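PDB 5FXU: envelope polyprotein from Puumala orthohantavirus, which forms the Gn glycoprotein ectodomain of the viral surface and, with its partner Gc, probably serves in host-cell attachment and entry. Local coordinates for residues Asp113-Asn117 with Pro305-Thr310. Sequence-based numbering, arbitrary orientation.
With NAG (2-acetamido-2-deoxy-beta-D-glucopyranose), chain C.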
ATOM      1  N   ASP A 113       3.080   0.045   6.905  1.00 32.24           N
ATOM      2  CA  ASP A 113       2.813  -1.339   6.522  1.00 32.96           C
ATOM      3  C   ASP A 113       3.965  -2.190   7.088  1.00 33.01           C
ATOM      4  O   ASP A 113       4.983  -1.633   7.510  1.00 33.68           O
ATOM      5  CB  ASP A 113       2.683  -1.472   4.977  1.00 33.44           C
ATOM      6  CG  ASP A 113       1.871  -2.732   4.540  1.00 34.62           C
ATOM      7  OD1 ASP A 113       1.649  -3.613   5.427  1.00 34.65           O
ATOM      8  OD2 ASP A 113       1.459  -2.843   3.318  1.00 33.72           O
ATOM      9  N   LEU A 114       3.817  -3.516   7.083  1.00 32.44           N
ATOM     10  CA  LEU A 114       4.798  -4.434   7.693  1.00 32.69           C
ATOM     11  C   LEU A 114       5.270  -5.453   6.673  1.00 31.19           C
ATOM     12  O   LEU A 114       4.466  -6.001   5.949  1.00 30.17           O
ATOM     13  CB  LEU A 114       4.189  -5.189   8.858  1.00 33.19           C
ATOM     14  CG  LEU A 114       3.603  -4.355   9.985  1.00 34.76           C
ATOM     15  CD1 LEU A 114       2.812  -5.218  10.957  1.00 36.32           C
ATOM     16  CD2 LEU A 114       4.715  -3.627  10.699  1.00 35.70           C
ATOM     17  N   SER A 115       6.582  -5.663   6.624  1.00 30.15           N
ATOM     18  CA  SER A 115       7.205  -6.638   5.768  1.00 30.20           C
ATOM     19  C   SER A 115       7.980  -7.505   6.743  1.00 31.38           C
ATOM     20  O   SER A 115       8.936  -7.026   7.352  1.00 32.46           O
ATOM     21  CB  SER A 115       8.150  -5.994   4.752  1.00 29.39           C
ATOM     22  OG  SER A 115       7.446  -5.146   3.875  1.00 28.62           O
ATOM     23  N   CYS A 116       7.574  -8.764   6.866  1.00 31.20           N
ATOM     24  CA  CYS A 116       7.996  -9.622   7.963  1.00 32.64           C
ATOM     25  C   CYS A 116       8.420 -11.035   7.524  1.00 31.18           C
ATOM     26  O   CYS A 116       7.863 -11.609   6.591  1.00 29.46           O
ATOM     27  CB  CYS A 116       6.829  -9.801   8.910  1.00 34.53           C
ATOM     28  SG  CYS A 116       6.044  -8.300   9.501  1.00 36.56           S
ATOM     29  N   ASN A 117       9.388 -11.590   8.223  1.00 31.00           N
ATOM     30  CA  ASN A 117       9.652 -13.029   8.169  1.00 31.40           C
ATOM     31  C   ASN A 117       9.062 -13.603   9.439  1.00 31.11           C
ATOM     32  O   ASN A 117       8.327 -12.902  10.122  1.00 29.45           O
ATOM     33  CB  ASN A 117      11.144 -13.326   7.940  1.00 33.28           C
ATOM     34  CG  ASN A 117      12.041 -12.881   9.087  1.00 35.84           C
ATOM     35  OD1 ASN A 117      11.584 -12.641  10.209  1.00 34.47           O
ATOM     36  ND2 ASN A 117      13.329 -12.769   8.798  1.00 40.23           N
ATOM     37  N   PRO A 305      12.920 -10.435   4.951  1.00 48.14           N
ATOM     38  CA  PRO A 305      11.602 -10.091   4.446  1.00 47.66           C
ATOM     39  C   PRO A 305      11.752  -9.248   3.193  1.00 48.56           C
ATOM     40  O   PRO A 305      12.672  -8.437   3.109  1.00 54.70           O
ATOM     41  CB  PRO A 305      10.992  -9.292   5.586  1.00 47.93           C
ATOM     42  CG  PRO A 305      12.149  -8.798   6.378  1.00 49.24           C
ATOM     43  CD  PRO A 305      13.147  -9.904   6.301  1.00 49.04           C
ATOM     44  N   LEU A 306      10.935  -9.496   2.196  1.00 45.80           N
ATOM     45  CA  LEU A 306      11.073  -8.803   0.933  1.00 44.96           C
ATOM     46  C   LEU A 306       9.788  -8.026   0.605  1.00 41.96           C
ATOM     47  O   LEU A 306       9.826  -6.816   0.428  1.00 43.03           O
ATOM     48  CB  LEU A 306      11.421  -9.800  -0.154  1.00 46.76           C
ATOM     49  CG  LEU A 306      12.013  -9.240  -1.449  1.00 49.93           C
ATOM     50  CD1 LEU A 306      13.318  -8.493  -1.199  1.00 52.06           C
ATOM     51  CD2 LEU A 306      12.258 -10.384  -2.420  1.00 51.73           C
ATOM     52  N   TYR A 307       8.661  -8.716   0.569  1.00 38.84           N
ATOM     53  CA  TYR A 307       7.360  -8.098   0.307  1.00 36.50           C
ATOM     54  C   TYR A 307       6.660  -7.753   1.614  1.00 34.97           C
ATOM     55  O   TYR A 307       7.026  -8.229   2.674  1.00 34.56           O
ATOM     56  CB  TYR A 307       6.492  -9.051  -0.515  1.00 36.04           C
ATOM     57  CG  TYR A 307       7.167  -9.531  -1.781  1.00 36.83           C
ATOM     58  CD1 TYR A 307       7.600  -8.625  -2.733  1.00 37.13           C
ATOM     59  CD2 TYR A 307       7.361 -10.890  -2.029  1.00 38.08           C
ATOM     60  CE1 TYR A 307       8.227  -9.046  -3.888  1.00 38.36           C
ATOM     61  CE2 TYR A 307       7.984 -11.326  -3.184  1.00 38.85           C
ATOM     62  CZ  TYR A 307       8.415 -10.392  -4.106  1.00 39.49           C
ATOM     63  OH  TYR A 307       9.059 -10.797  -5.241  1.00 42.75           O
ATOM     64  N   THR A 308       5.617  -6.949   1.516  1.00 32.94           N
ATOM     65  CA  THR A 308       4.744  -6.698   2.634  1.00 32.38           C
ATOM     66  C   THR A 308       4.026  -7.988   3.028  1.00 32.20           C
ATOM     67  O   THR A 308       3.831  -8.873   2.195  1.00 33.46           O
ATOM     68  CB  THR A 308       3.700  -5.576   2.314  1.00 32.33           C
ATOM     69  OG1 THR A 308       2.884  -5.952   1.209  1.00 32.23           O
ATOM     70  CG2 THR A 308       4.381  -4.270   1.998  1.00 32.27           C
ATOM     71  N   SER A 309       3.605  -8.064   4.283  1.00 30.95           N
ATOM     72  CA  SER A 309       2.993  -9.254   4.853  1.00 30.85           C
ATOM     73  C   SER A 309       1.537  -9.005   5.220  1.00 30.34           C
ATOM     74  O   SER A 309       0.977  -9.760   6.001  1.00 30.16           O
ATOM     75  CB  SER A 309       3.754  -9.666   6.112  1.00 32.64           C
ATOM     76  OG  SER A 309       5.148  -9.656   5.894  1.00 34.39           O
ATOM     77  N   THR A 310       0.908  -7.983   4.641  1.00 28.97           N
ATOM     78  CA  THR A 310      -0.483  -7.642   4.971  1.00 29.18           C
ATOM     79  C   THR A 310      -1.377  -7.654   3.721  1.00 28.66           C
ATOM     80  O   THR A 310      -0.949  -7.294   2.628  1.00 27.00           O
ATOM     81  CB  THR A 310      -0.574  -6.254   5.595  1.00 29.42           C
ATOM     82  OG1 THR A 310       0.020  -5.323   4.692  1.00 30.99           O
ATOM     83  CG2 THR A 310       0.176  -6.192   6.936  1.00 30.25           C
TER
HETATM   84  C1  NAG C   1      14.315 -12.360   9.765  1.00 40.73           C
HETATM   85  C2  NAG C   1      15.246 -13.561   9.873  1.00 47.95           C
HETATM   86  C3  NAG C   1      16.416 -13.239  10.793  1.00 52.59           C
HETATM   87  C4  NAG C   1      17.069 -11.870  10.548  1.00 55.98           C
HETATM   88  C5  NAG C   1      16.039 -10.773  10.216  1.00 53.20           C
HETATM   89  C6  NAG C   1      16.625  -9.489   9.630  1.00 51.18           C
HETATM   90  C7  NAG C   1      14.436 -15.883   9.826  1.00 43.80           C
HETATM   91  C8  NAG C   1      13.663 -16.897  10.604  1.00 43.26           C
HETATM   92  N2  NAG C   1      14.543 -14.702  10.438  1.00 44.72           N
HETATM   93  O3  NAG C   1      17.377 -14.286  10.657  1.00 50.27           O
HETATM   94  O4  NAG C   1      17.720 -11.592  11.798  1.00 67.73           O
HETATM   95  O5  NAG C   1      15.085 -11.274   9.271  1.00 46.13           O
HETATM   96  O6  NAG C   1      16.928  -9.685   8.243  1.00 54.07           O
HETATM   97  O7  NAG C   1      14.911 -16.151   8.729  1.00 43.87           O
HETATM   98  O   HOH W   1       0.574  -4.837   1.969  1.00 24.17           O
HETATM   99  O   HOH W   2       8.707  -4.385   1.619  1.00 32.11           O
HETATM  100  O   HOH W   3       5.485 -12.131   4.894  1.00 35.35           O
HETATM  101  O   HOH W   4       8.097 -10.378   3.864  1.00 42.30           O
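Pro305 sets its CB against the backbone of Ser115 and Cys116, 3.5 Å from Ser115 O; a compact, apolar ring suits a place where carbon meets the strand. Its CD also faces Asn117, whose ND2 carries the N-acetylglucosamine, while OD1 accepts from the backbone of Thr119 and Ala120, fixing the amide at the root of the glycan. Ser115 OG shares a water with Leu306 O. Further along, Ser309 ties the loop to the strand twice: its N-H reaches Leu114 O (2.8 Å) in the carbonyl plane, and its short hydroxyl, turned to the strand with chi1 at -47°, takes the Cys116 N-H. Residues 305-309 belong to the loop that joins strands 296-302 and 310-313 of the beta-rich Gn head, laid against the end of strand 107-116, where the Cys116-Cys121 disulfide bridges to the next strand. Where the loop runs into strand 310-313, Thr310 OG1 donates a very short bond to Asp113 OD1 (2.5 Å), an oxygen that also accepts the Leu114 N-H from 31° outside the carboxylate plane. Aspartate has a second oxygen to share: OD2 meets Thr344 and a water, and Thr308 offers it both groups, OG1 through that water and CG2 directly at 3.5 Å.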